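Oxidoreductase, Gfo/Idh/MocA family (Pseudomonas syringae pv. tomato, PDB 3DTY) probably catalyses NAD(P)-dependent oxidation or reduction, as a tetrameric, magnesium-binding member of the Gfo/Idh/MocA oxidoreductase family whose substrate is not established. Local coordinates at residues Arg7-Pro12 with Asp37-Leu42; Ala16-Gly21 with Leu73-Gln78; Ala104-Gly109 with Arg137-Thr142; Glu152-Met157 with Asn291-Glu296. One frame throughout, in Å; residues are numbered along the deposited sequence.

Contact 1: Arg7-Pro12 with Asp37-Leu42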
loop_
_atom_site.group_PDB
_atom_site.type_symbol
_atom_site.label_atom_id
_atom_site.label_comp_id
_atom_site.label_asym_id
_atom_site.label_seq_id
_atom_site.Cartn_x
_atom_site.Cartn_y
_atom_site.Cartn_z
ATOM N N ARG A 7 -1.130 18.324 -35.854
ATOM C CA ARG A 7 0.099 19.105 -36.177
ATOM C C ARG A 7 1.092 18.268 -36.984
ATOM O O ARG A 7 1.427 18.606 -38.119
ATOM C CB ARG A 7 0.766 19.582 -34.885
ATOM C CG ARG A 7 2.075 20.325 -35.089
ATOM C CD ARG A 7 1.858 21.814 -35.245
ATOM N NE ARG A 7 3.085 22.499 -35.649
ATOM C CZ ARG A 7 3.217 23.820 -35.714
ATOM N NH1 ARG A 7 2.197 24.605 -35.393
ATOM N NH2 ARG A 7 4.361 24.354 -36.113
ATOM N N ARG A 8 1.552 17.168 -36.392
ATOM C CA ARG A 8 2.516 16.287 -37.044
ATOM C C ARG A 8 1.876 15.231 -37.950
ATOM O O ARG A 8 2.538 14.665 -38.821
ATOM C CB ARG A 8 3.384 15.607 -35.986
ATOM C CG ARG A 8 4.184 16.583 -35.141
ATOM C CD ARG A 8 5.061 15.853 -34.155
ATOM N NE ARG A 8 6.098 15.065 -34.818
ATOM C CZ ARG A 8 6.956 14.280 -34.171
ATOM N NH1 ARG A 8 6.891 14.182 -32.845
ATOM N NH2 ARG A 8 7.879 13.600 -34.843
ATOM N N ILE A 9 0.596 14.961 -37.731
ATOM C CA ILE A 9 -0.150 14.000 -38.540
ATOM C C ILE A 9 -1.323 14.819 -39.079
ATOM O O ILE A 9 -2.482 14.571 -38.740
ATOM C CB ILE A 9 -0.676 12.822 -37.672
ATOM C CG1 ILE A 9 0.500 12.129 -36.964
ATOM C CG2 ILE A 9 -1.465 11.827 -38.540
ATOM C CD1 ILE A 9 1.530 11.518 -37.895
ATOM N N PRO A 10 -1.026 15.818 -39.927
ATOM C CA PRO A 10 -2.009 16.721 -40.542
ATOM C C PRO A 10 -3.254 16.048 -41.106
ATOM O O PRO A 10 -4.371 16.523 -40.908
ATOM C CB PRO A 10 -1.194 17.437 -41.621
ATOM C CG PRO A 10 -0.147 16.442 -41.973
ATOM C CD PRO A 10 0.268 15.931 -40.617
ATOM N N GLN A 11 -3.051 14.940 -41.802
ATOM C CA GLN A 11 -4.148 14.201 -42.412
ATOM C C GLN A 11 -4.236 12.842 -41.720
ATOM O O GLN A 11 -3.247 12.109 -41.664
ATOM C CB GLN A 11 -3.845 14.011 -43.899
ATOM C CG GLN A 11 -5.046 13.907 -44.814
ATOM C CD GLN A 11 -4.635 13.727 -46.269
ATOM O OE1 GLN A 11 -4.173 12.656 -46.672
ATOM N NE2 GLN A 11 -4.786 14.784 -47.060
ATOM N N PRO A 12 -5.407 12.497 -41.160
ATOM C CA PRO A 12 -5.516 11.196 -40.496
ATOM C C PRO A 12 -5.075 10.087 -41.455
ATOM O O PRO A 12 -5.406 10.105 -42.641
ATOM C CB PRO A 12 -7.000 11.103 -40.152
ATOM C CG PRO A 12 -7.375 12.535 -39.917
ATOM C CD PRO A 12 -6.665 13.256 -41.050
ATOM N N ASP A 37 -7.664 11.483 -31.087
ATOM C CA ASP A 37 -7.020 12.654 -31.659
ATOM C C ASP A 37 -7.005 12.595 -33.194
ATOM O O ASP A 37 -6.266 13.333 -33.841
ATOM C CB ASP A 37 -5.589 12.779 -31.123
ATOM C CG ASP A 37 -5.521 12.689 -29.603
ATOM O OD1 ASP A 37 -6.286 13.410 -28.926
ATOM O OD2 ASP A 37 -4.702 11.899 -29.084
ATOM N N ASN A 38 -7.827 11.718 -33.764
ATOM C CA ASN A 38 -7.917 11.544 -35.215
ATOM C C ASN A 38 -6.580 11.255 -35.884
ATOM O O ASN A 38 -6.317 11.721 -36.989
ATOM C CB ASN A 38 -8.557 12.775 -35.862
ATOM C CG ASN A 38 -9.960 13.020 -35.356
ATOM O OD1 ASN A 38 -10.733 12.079 -35.164
ATOM N ND2 ASN A 38 -10.305 14.284 -35.145
ATOM N N THR A 39 -5.739 10.481 -35.209
ATOM C CA THR A 39 -4.435 10.120 -35.746
ATOM C C THR A 39 -4.651 9.189 -36.927
ATOM O O THR A 39 -3.912 9.224 -37.905
ATOM C CB THR A 39 -3.588 9.395 -34.696
ATOM O OG1 THR A 39 -3.504 10.204 -33.517
ATOM C CG2 THR A 39 -2.188 9.133 -35.234
ATOM N N PHE A 40 -5.672 8.348 -36.813
ATOM C CA PHE A 40 -6.026 7.406 -37.866
ATOM C C PHE A 40 -7.507 7.569 -38.171
ATOM O O PHE A 40 -8.257 8.122 -37.368
ATOM C CB PHE A 40 -5.783 5.962 -37.411
ATOM C CG PHE A 40 -4.332 5.577 -37.310
ATOM C CD1 PHE A 40 -3.680 4.994 -38.391
ATOM C CD2 PHE A 40 -3.623 5.786 -36.132
ATOM C CE1 PHE A 40 -2.342 4.613 -38.301
ATOM C CE2 PHE A 40 -2.282 5.411 -36.025
ATOM C CZ PHE A 40 -1.636 4.824 -37.115
ATOM N N VAL A 41 -7.922 7.103 -39.342
ATOM C CA VAL A 41 -9.324 7.141 -39.717
ATOM C C VAL A 41 -9.636 5.788 -40.348
ATOM O O VAL A 41 -8.985 5.369 -41.313
ATOM C CB VAL A 41 -9.645 8.290 -40.708
ATOM C CG1 VAL A 41 -8.726 8.222 -41.920
ATOM C CG2 VAL A 41 -11.108 8.198 -41.139
ATOM N N LEU A 42 -10.623 5.104 -39.780
ATOM C CA LEU A 42 -11.021 3.786 -40.254
ATOM C C LEU A 42 -11.899 3.894 -41.494
ATOM O O LEU A 42 -13.043 4.336 -41.406
ATOM C CB LEU A 42 -11.779 3.058 -39.144
ATOM C CG LEU A 42 -12.220 1.637 -39.467
ATOM C CD1 LEU A 42 -10.988 0.763 -39.617
ATOM C CD2 LEU A 42 -13.139 1.112 -38.368
#
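Pro12 and Ile9 meet Asn38, Thr39 and Val41 in a van der Waals contact of carbons against backbone carbonyls, with one apolar pair, at the edge of the Rossmann fold, where the loop leading into strand 13-17 passes the start of strand 40-46. These are the first two strands of the parallel sheet in chain order, and strand 40-46 is its outermost member on this side. No hydrogen bond joins the two segments; backbone pairing takes over one residue later, where Ile13 bonds to Thr39 and Val41. Pro12 carries most of the contact. Its CA lies 4.6 Å from CA of Phe40, and its ring is laid against the peptide that leads into the strand: CG of Pro12 comes within 3.2 Å of O of Asn38, and CB is nearly as near the same oxygen. Having no N-H, the proline meets this carbonyl with ring carbons alone. CA of Pro12 is also 3.6 Å from O of Thr39. Ile9 reaches that carbonyl too, CG2 of Ile9 lying 3.6 Å from O of Thr39; this branch methyl stands anti to the backbone N because CG1 takes the place beside it (chi1 -57°). CB of Thr39 points away from the loop, although its methyl CG2 remains 4.3 Å from CG2 of Ile9; OG1 is hydrogen-bonded to O of Arg36, and the side chain touches Ala342 of helix 330-349. Val41 faces the proline: with chi1 at 54°, its CG1 sits between the backbone N and the carbonyl carbon, 3.8 Å from CB of Pro12.

Contact 2: Ala16-Gly21 with Leu73-Gln78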
loop_
_atom_site.group_PDB
_atom_site.type_symbol
_atom_site.label_atom_id
_atom_site.label_comp_id
_atom_site.label_asym_id
_atom_site.label_seq_id
_atom_site.Cartn_x
_atom_site.Cartn_y
_atom_site.Cartn_z
ATOM N N ALA A 16 -7.264 0.616 -41.630
ATOM C CA ALA A 16 -8.136 -0.544 -41.719
ATOM C C ALA A 16 -7.763 -1.568 -40.650
ATOM O O ALA A 16 -6.695 -1.502 -40.047
ATOM C CB ALA A 16 -8.024 -1.187 -43.094
HETATM N N MSE A 17 -8.671 -2.506 -40.417
HETATM C CA MSE A 17 -8.449 -3.571 -39.458
HETATM C C MSE A 17 -8.829 -4.911 -40.081
HETATM O O MSE A 17 -9.722 -4.998 -40.926
HETATM C CB MSE A 17 -9.286 -3.364 -38.185
HETATM C CG MSE A 17 -8.654 -2.454 -37.152
HETATM SE SE MSE A 17 -9.400 -2.691 -35.355
HETATM C CE MSE A 17 -8.185 -4.046 -34.711
ATOM N N VAL A 18 -8.121 -5.948 -39.663
ATOM C CA VAL A 18 -8.383 -7.301 -40.108
ATOM C C VAL A 18 -8.797 -7.961 -38.807
ATOM O O VAL A 18 -8.004 -8.032 -37.864
ATOM C CB VAL A 18 -7.112 -7.958 -40.667
ATOM C CG1 VAL A 18 -7.401 -9.410 -41.054
ATOM C CG2 VAL A 18 -6.627 -7.170 -41.869
ATOM N N GLY A 19 -10.044 -8.415 -38.746
ATOM C CA GLY A 19 -10.549 -9.011 -37.525
ATOM C C GLY A 19 -11.005 -7.861 -36.645
ATOM O O GLY A 19 -11.270 -6.767 -37.147
ATOM N N GLY A 20 -11.099 -8.089 -35.339
ATOM C CA GLY A 20 -11.521 -7.024 -34.448
ATOM C C GLY A 20 -12.975 -6.646 -34.656
ATOM O O GLY A 20 -13.383 -5.523 -34.357
ATOM N N GLY A 21 -13.759 -7.596 -35.158
ATOM C CA GLY A 21 -15.169 -7.355 -35.411
ATOM C C GLY A 21 -16.060 -7.481 -34.189
ATOM O O GLY A 21 -15.613 -7.338 -33.056
ATOM N N LEU A 73 -7.246 -10.522 -48.147
ATOM C CA LEU A 73 -6.669 -10.493 -49.493
ATOM C C LEU A 73 -7.460 -9.619 -50.465
ATOM O O LEU A 73 -6.890 -8.777 -51.163
ATOM C CB LEU A 73 -6.546 -11.912 -50.047
ATOM C CG LEU A 73 -5.097 -12.406 -50.111
ATOM C CD1 LEU A 73 -5.028 -13.896 -49.841
ATOM C CD2 LEU A 73 -4.512 -12.056 -51.475
ATOM N N SER A 74 -8.771 -9.808 -50.517
ATOM C CA SER A 74 -9.578 -8.995 -51.412
ATOM C C SER A 74 -9.426 -7.522 -51.015
ATOM O O SER A 74 -9.370 -6.636 -51.875
ATOM C CB SER A 74 -11.047 -9.440 -51.360
ATOM O OG SER A 74 -11.526 -9.504 -50.032
HETATM N N MSE A 75 -9.342 -7.259 -49.716
HETATM C CA MSE A 75 -9.176 -5.884 -49.250
HETATM C C MSE A 75 -7.858 -5.297 -49.751
HETATM O O MSE A 75 -7.838 -4.226 -50.354
HETATM C CB MSE A 75 -9.211 -5.804 -47.717
HETATM C CG MSE A 75 -8.839 -4.409 -47.183
HETATM SE SE MSE A 75 -9.412 -4.036 -45.366
HETATM C CE MSE A 75 -7.961 -4.881 -44.392
ATOM N N PHE A 76 -6.757 -6.001 -49.507
ATOM C CA PHE A 76 -5.454 -5.508 -49.936
ATOM C C PHE A 76 -5.405 -5.274 -51.448
ATOM O O PHE A 76 -4.921 -4.237 -51.906
ATOM C CB PHE A 76 -4.343 -6.484 -49.526
ATOM C CG PHE A 76 -4.157 -6.616 -48.034
ATOM C CD1 PHE A 76 -4.754 -5.713 -47.158
ATOM C CD2 PHE A 76 -3.385 -7.648 -47.508
ATOM C CE1 PHE A 76 -4.576 -5.826 -45.785
ATOM C CE2 PHE A 76 -3.200 -7.770 -46.134
ATOM C CZ PHE A 76 -3.800 -6.863 -45.270
ATOM N N GLU A 77 -5.909 -6.234 -52.219
ATOM C CA GLU A 77 -5.910 -6.127 -53.680
ATOM C C GLU A 77 -6.711 -4.936 -54.214
ATOM O O GLU A 77 -6.206 -4.145 -55.020
ATOM C CB GLU A 77 -6.445 -7.424 -54.297
ATOM C CG GLU A 77 -5.387 -8.499 -54.499
ATOM C CD GLU A 77 -5.980 -9.894 -54.636
ATOM O OE1 GLU A 77 -7.112 -10.016 -55.160
ATOM O OE2 GLU A 77 -5.306 -10.869 -54.227
ATOM N N GLN A 78 -7.953 -4.810 -53.757
ATOM C CA GLN A 78 -8.842 -3.737 -54.192
ATOM C C GLN A 78 -8.482 -2.355 -53.656
ATOM O O GLN A 78 -8.576 -1.358 -54.373
ATOM C CB GLN A 78 -10.290 -4.089 -53.823
ATOM C CG GLN A 78 -10.887 -5.169 -54.726
ATOM C CD GLN A 78 -12.187 -5.744 -54.200
ATOM O OE1 GLN A 78 -13.156 -5.018 -53.953
ATOM N NE2 GLN A 78 -12.219 -7.064 -54.030
#
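The end of the first strand of the Rossmann fold, 13-17, with Val18 just after it, packs against helix 72-79 next to the glycine-rich turn, in a buried contact without hydrogen bonds and mainly apolar. The turn Gly19-Gly20-Gly21 stands where Rossmann proteins carry their dinucleotide-binding loop, consistent with the nucleotide binding expected of this family. The glycines themselves make no contact with the helix: Ala16 and Val18 do, their CB atoms pointing toward it, while Met17 between them points the other way, to His30 and Arg31 of helix 27-35. Met75, a selenomethionine, is the helix residue that makes most of the contact. Its CG lies anti to the backbone N (chi1 172°), which sends the chain out from the helix, and a bend at chi3 (83°) turns the methyl toward Val18. Both SE and CE of Met75 lie 3.9 Å from CB of Ala16, and CE also reaches Val18, where the two side chains lie obliquely to one another. CE of Met75 passes 3.9 Å from O of Met17 as well, so one methyl touches the Met17 backbone and the Val18 side chain. Strand 88-92, the neighbour of 13-17 in the sheet, adds Val89 to both Val18 and Met75. Phe76, the next helix residue, starts off to one side, but its ring end approaches Val18, with CZ of Phe76 4.4 Å from CG2 of Val18. That same methyl makes the closest approach of the contact, CG2 of Val18 to CE of Met75 at 3.7 Å.

Contact 3: Ala104-Gly109 with Arg137-Thr142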
loop_
_atom_site.group_PDB
_atom_site.type_symbol
_atom_site.label_atom_id
_atom_site.label_comp_id
_atom_site.label_asym_id
_atom_site.label_seq_id
_atom_site.Cartn_x
_atom_site.Cartn_y
_atom_site.Cartn_z
ATOM N N ALA A 104 1.289 -10.429 -46.437
ATOM C CA ALA A 104 0.441 -9.931 -47.516
ATOM C C ALA A 104 0.329 -8.408 -47.453
ATOM O O ALA A 104 0.426 -7.723 -48.466
ATOM C CB ALA A 104 -0.951 -10.567 -47.424
ATOM N N ALA A 105 0.123 -7.878 -46.254
ATOM C CA ALA A 105 0.011 -6.439 -46.083
ATOM C C ALA A 105 1.296 -5.743 -46.525
ATOM O O ALA A 105 1.245 -4.755 -47.253
ATOM C CB ALA A 105 -0.293 -6.103 -44.634
ATOM N N LEU A 106 2.444 -6.243 -46.077
ATOM C CA LEU A 106 3.718 -5.635 -46.455
ATOM C C LEU A 106 3.926 -5.699 -47.972
ATOM O O LEU A 106 4.312 -4.708 -48.607
ATOM C CB LEU A 106 4.886 -6.335 -45.749
ATOM C CG LEU A 106 5.082 -6.096 -44.245
ATOM C CD1 LEU A 106 6.216 -6.974 -43.729
ATOM C CD2 LEU A 106 5.398 -4.616 -43.991
ATOM N N GLU A 107 3.672 -6.870 -48.547
ATOM C CA GLU A 107 3.833 -7.056 -49.985
ATOM C C GLU A 107 2.895 -6.117 -50.728
ATOM O O GLU A 107 3.150 -5.765 -51.872
ATOM C CB GLU A 107 3.533 -8.503 -50.372
ATOM C CG GLU A 107 4.368 -9.508 -49.610
ATOM C CD GLU A 107 4.127 -10.931 -50.058
ATOM O OE1 GLU A 107 2.950 -11.341 -50.175
ATOM O OE2 GLU A 107 5.124 -11.644 -50.280
ATOM N N ALA A 108 1.813 -5.717 -50.065
ATOM C CA ALA A 108 0.848 -4.807 -50.660
ATOM C C ALA A 108 1.188 -3.344 -50.357
ATOM O O ALA A 108 0.379 -2.450 -50.600
ATOM C CB ALA A 108 -0.546 -5.137 -50.165
ATOM N N GLY A 109 2.387 -3.109 -49.824
ATOM C CA GLY A 109 2.819 -1.755 -49.517
ATOM C C GLY A 109 2.082 -1.088 -48.368
ATOM O O GLY A 109 1.892 0.129 -48.357
ATOM N N ARG A 137 8.084 -0.303 -45.120
ATOM C CA ARG A 137 6.843 -0.114 -44.366
ATOM C C ARG A 137 7.089 -0.619 -42.953
ATOM O O ARG A 137 7.773 -1.623 -42.771
ATOM C CB ARG A 137 5.697 -0.904 -45.011
ATOM C CG ARG A 137 5.208 -0.315 -46.319
ATOM C CD ARG A 137 4.521 1.024 -46.078
ATOM N NE ARG A 137 4.057 1.623 -47.322
ATOM C CZ ARG A 137 4.848 2.237 -48.193
ATOM N NH1 ARG A 137 6.147 2.343 -47.947
ATOM N NH2 ARG A 137 4.341 2.731 -49.319
ATOM N N ILE A 138 6.539 0.065 -41.954
ATOM C CA ILE A 138 6.763 -0.361 -40.578
ATOM C C ILE A 138 5.870 -1.528 -40.172
ATOM O O ILE A 138 4.865 -1.833 -40.827
ATOM C CB ILE A 138 6.522 0.785 -39.545
ATOM C CG1 ILE A 138 5.023 0.957 -39.290
ATOM C CG2 ILE A 138 7.104 2.096 -40.054
ATOM C CD1 ILE A 138 4.706 1.695 -37.989
ATOM N N VAL A 139 6.266 -2.173 -39.081
ATOM C CA VAL A 139 5.522 -3.276 -38.498
ATOM C C VAL A 139 5.534 -3.051 -36.993
ATOM O O VAL A 139 6.470 -3.448 -36.296
ATOM C CB VAL A 139 6.159 -4.648 -38.805
ATOM C CG1 VAL A 139 5.401 -5.737 -38.068
ATOM C CG2 VAL A 139 6.127 -4.922 -40.309
ATOM N N GLY A 140 4.506 -2.376 -36.497
ATOM C CA GLY A 140 4.427 -2.135 -35.073
ATOM C C GLY A 140 3.789 -3.339 -34.412
ATOM O O GLY A 140 2.957 -4.009 -35.022
ATOM N N VAL A 141 4.199 -3.627 -33.181
ATOM C CA VAL A 141 3.662 -4.747 -32.420
ATOM C C VAL A 141 3.106 -4.140 -31.135
ATOM O O VAL A 141 3.736 -3.269 -30.531
ATOM C CB VAL A 141 4.757 -5.770 -32.087
ATOM C CG1 VAL A 141 4.146 -6.960 -31.355
ATOM C CG2 VAL A 141 5.450 -6.223 -33.373
ATOM N N THR A 142 1.939 -4.616 -30.716
ATOM C CA THR A 142 1.248 -4.071 -29.553
ATOM C C THR A 142 1.682 -4.384 -28.123
ATOM O O THR A 142 0.935 -5.001 -27.362
ATOM C CB THR A 142 -0.257 -4.364 -29.666
ATOM O OG1 THR A 142 -0.466 -5.778 -29.786
ATOM C CG2 THR A 142 -0.822 -3.669 -30.898
#
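Two successive turns of the Arg137 chain, chi1 -72° and chi2 -68°, fold it back across the end of helix 98-107 and bring NE to the carbonyl of Gly109. Leu106 likewise has its CG beside the backbone N, and its branch reaches toward strand 139-141, the outermost strand on this side of the parallel Rossmann sheet. CD2 of Leu106 touches CB of Arg137 at 3.9 Å, the two side chains running past each other in opposite directions. The same methyl lies 3.8 Å from CG2 of Val139, whose side chain crosses the leucine nearly at a right angle. Gly109, with positive phi, is the C-prime residue of a Schellman motif: its N bonds to O of Leu106, and N of Leu110 to O of Ala105. Its own carbonyl faces away from these bonds and accepts from Arg137, NE to O of Gly109 at 2.8 Å. The bond is of ordinary length but bent, 134° at the hydrogen; the donor stands above the carbonyl plane, and the oxygen is tilted from the guanidinium plane. CD of Arg137 lies 3.6 Å from O of Gly109, so the CD methylene also packs against the carbonyl oxygen. Placed just beyond the helix C-terminus, where the helix dipole is negative, and with Asp349 of helix 330-349 against its side chain, the arginine's positive charge is probably favoured, and it ties the helix end to the loop that leads into strand 139-141.

Contact 4: Glu152-Met157 with Asn291-Glu296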
loop_
_atom_site.group_PDB
_atom_site.type_symbol
_atom_site.label_atom_id
_atom_site.label_comp_id
_atom_site.label_asym_id
_atom_site.label_seq_id
_atom_site.Cartn_x
_atom_site.Cartn_y
_atom_site.Cartn_z
ATOM N N GLU A 152 9.045 5.686 -19.662
ATOM C CA GLU A 152 10.045 6.575 -20.263
ATOM C C GLU A 152 10.879 7.226 -19.167
ATOM O O GLU A 152 12.080 7.451 -19.337
ATOM C CB GLU A 152 9.391 7.689 -21.088
ATOM C CG GLU A 152 8.837 7.281 -22.441
ATOM C CD GLU A 152 9.876 6.647 -23.352
ATOM O OE1 GLU A 152 11.074 7.007 -23.252
ATOM O OE2 GLU A 152 9.483 5.795 -24.179
ATOM N N GLN A 153 10.235 7.548 -18.048
ATOM C CA GLN A 153 10.938 8.170 -16.934
ATOM C C GLN A 153 12.050 7.242 -16.461
ATOM O O GLN A 153 13.178 7.668 -16.250
ATOM C CB GLN A 153 9.973 8.459 -15.784
ATOM C CG GLN A 153 10.637 9.088 -14.554
ATOM C CD GLN A 153 11.337 10.403 -14.860
ATOM O OE1 GLN A 153 11.025 11.080 -15.845
ATOM N NE2 GLN A 153 12.271 10.783 -14.000
ATOM N N ALA A 154 11.712 5.967 -16.302
ATOM C CA ALA A 154 12.672 4.957 -15.870
ATOM C C ALA A 154 13.837 4.869 -16.864
ATOM O O ALA A 154 15.001 4.792 -16.469
ATOM C CB ALA A 154 11.976 3.605 -15.758
ATOM N N ARG A 155 13.515 4.875 -18.154
ATOM C CA ARG A 155 14.544 4.806 -19.189
ATOM C C ARG A 155 15.527 5.960 -19.018
ATOM O O ARG A 155 16.745 5.757 -19.029
ATOM C CB ARG A 155 13.915 4.880 -20.584
ATOM C CG ARG A 155 14.923 4.882 -21.747
ATOM C CD ARG A 155 14.181 4.987 -23.074
ATOM N NE ARG A 155 15.064 5.247 -24.209
ATOM C CZ ARG A 155 15.353 4.367 -25.168
ATOM N NH1 ARG A 155 14.830 3.142 -25.146
ATOM N NH2 ARG A 155 16.161 4.721 -26.157
ATOM N N GLU A 156 14.982 7.163 -18.853
ATOM C CA GLU A 156 15.784 8.366 -18.676
ATOM C C GLU A 156 16.637 8.296 -17.415
ATOM O O GLU A 156 17.819 8.646 -17.432
ATOM C CB GLU A 156 14.878 9.601 -18.610
ATOM C CG GLU A 156 14.271 10.014 -19.946
ATOM C CD GLU A 156 15.312 10.542 -20.926
ATOM O OE1 GLU A 156 16.398 10.947 -20.472
ATOM O OE2 GLU A 156 15.041 10.569 -22.145
HETATM N N MSE A 157 16.035 7.838 -16.321
HETATM C CA MSE A 157 16.754 7.737 -15.060
HETATM C C MSE A 157 17.925 6.750 -15.150
HETATM O O MSE A 157 19.021 7.015 -14.652
HETATM C CB MSE A 157 15.784 7.313 -13.956
HETATM C CG MSE A 157 14.728 8.364 -13.628
HETATM SE SE MSE A 157 13.436 7.725 -12.358
HETATM C CE MSE A 157 14.435 8.006 -10.730
ATOM N N ASN A 291 0.583 4.774 -12.773
ATOM C CA ASN A 291 0.913 6.177 -12.546
ATOM C C ASN A 291 1.955 6.450 -11.458
ATOM O O ASN A 291 2.283 7.603 -11.171
ATOM C CB ASN A 291 -0.377 6.946 -12.269
ATOM C CG ASN A 291 -1.396 6.783 -13.396
ATOM O OD1 ASN A 291 -2.574 6.481 -13.160
ATOM N ND2 ASN A 291 -0.942 6.979 -14.628
ATOM N N GLN A 292 2.473 5.389 -10.852
ATOM C CA GLN A 292 3.509 5.549 -9.847
ATOM C C GLN A 292 4.715 4.725 -10.258
ATOM O O GLN A 292 4.596 3.731 -10.971
ATOM C CB GLN A 292 3.044 5.113 -8.452
ATOM C CG GLN A 292 2.039 6.052 -7.786
ATOM C CD GLN A 292 0.627 5.845 -8.295
ATOM O OE1 GLN A 292 0.083 4.738 -8.224
ATOM N NE2 GLN A 292 0.026 6.908 -8.811
ATOM N N LEU A 293 5.874 5.171 -9.807
ATOM C CA LEU A 293 7.134 4.517 -10.093
ATOM C C LEU A 293 7.949 4.590 -8.807
ATOM O O LEU A 293 8.196 5.683 -8.295
ATOM C CB LEU A 293 7.856 5.268 -11.214
ATOM C CG LEU A 293 9.273 4.822 -11.568
ATOM C CD1 LEU A 293 9.238 3.436 -12.197
ATOM C CD2 LEU A 293 9.894 5.837 -12.517
ATOM N N SER A 294 8.343 3.438 -8.273
ATOM C CA SER A 294 9.142 3.419 -7.048
ATOM C C SER A 294 10.623 3.627 -7.367
ATOM O O SER A 294 11.153 3.022 -8.297
ATOM C CB SER A 294 8.968 2.093 -6.307
ATOM O OG SER A 294 9.809 2.046 -5.160
ATOM N N PHE A 295 11.281 4.492 -6.598
ATOM C CA PHE A 295 12.702 4.787 -6.786
ATOM C C PHE A 295 13.361 4.612 -5.422
ATOM O O PHE A 295 13.123 5.394 -4.503
ATOM C CB PHE A 295 12.866 6.218 -7.304
ATOM C CG PHE A 295 14.295 6.635 -7.532
ATOM C CD1 PHE A 295 15.181 5.803 -8.219
ATOM C CD2 PHE A 295 14.748 7.878 -7.086
ATOM C CE1 PHE A 295 16.496 6.198 -8.460
ATOM C CE2 PHE A 295 16.066 8.287 -7.321
ATOM C CZ PHE A 295 16.942 7.445 -8.010
ATOM N N GLU A 296 14.188 3.583 -5.298
ATOM C CA GLU A 296 14.810 3.268 -4.022
ATOM C C GLU A 296 16.334 3.322 -3.981
ATOM O O GLU A 296 17.006 2.336 -4.283
ATOM C CB GLU A 296 14.351 1.877 -3.587
ATOM C CG GLU A 296 12.835 1.702 -3.528
ATOM C CD GLU A 296 12.412 0.246 -3.701
ATOM O OE1 GLU A 296 13.073 -0.643 -3.129
ATOM O OE2 GLU A 296 11.411 -0.006 -4.409
#
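Met157, a selenomethionine on helix 149-159, reaches across to strand 292-297. Its CB points toward the strand, and CG, beside the backbone N, carries the chain outward in extended form. The selenium is the first of its atoms to touch: SE of Met157 lies 4.0 Å from CD2 of Leu293, and the two side chains run past each other in opposite senses. At chi3 (81°) the chain bends, and the methyl tip lands on Phe295, CE of Met157 standing 3.3 Å from the ring centroid and 8° off its normal. This is a CH-pi contact almost exactly over the middle of one face, with CD1 of Phe295 the ring atom nearest to CE of Met157, at 3.4 Å. The selenium stays above the same face at a distance, 5.1 Å from the centroid of the Phe295 ring, which makes the pair a Met-aromatic contact as well. Helix and strand belong to the C-terminal alpha/beta domain, where the helix lies on one face of a large mixed sheet; the two short segments run at 25° to each other, 10.2 Å apart at their axes. Leu305 of the adjoining strand 302-306 touches both Met157 and Phe295, and Leu283 of strand 281-286 packs on Ala154. Leu293, like Phe295, points toward the helix, and its CD2 is shared among three helix residues. Besides the selenium it meets Ala154 and the aliphatic part of Gln153, whose OE1 is bonded to N of His313; CG of Gln153 lies 3.9 Å from CD2 of Leu293.

In the fold
Contacts 1, 2 and 3 all reach the parallel sheet of the Rossmann fold. Contact 1 lies at its 40-46 edge and contact 3 at its 139-141 edge, their centres 19 Å apart. Contacts 1 and 2 touch where CD1 of Leu42 packs 3.8 Å from CA of Ala16, on neighbouring strands. Contacts 2 and 3 join through helix packing, CE2 of Phe76 lying 3.3 Å from N of Ala105. Contact 3 is near a magnesium site: the Leu106 side chain is about 8 Å from that of the ligand Asn127 and about 12 Å from a bound magnesium ion. Contact 4, in the C-terminal domain, is centred 39 Å from contact 2, across the chain's centre.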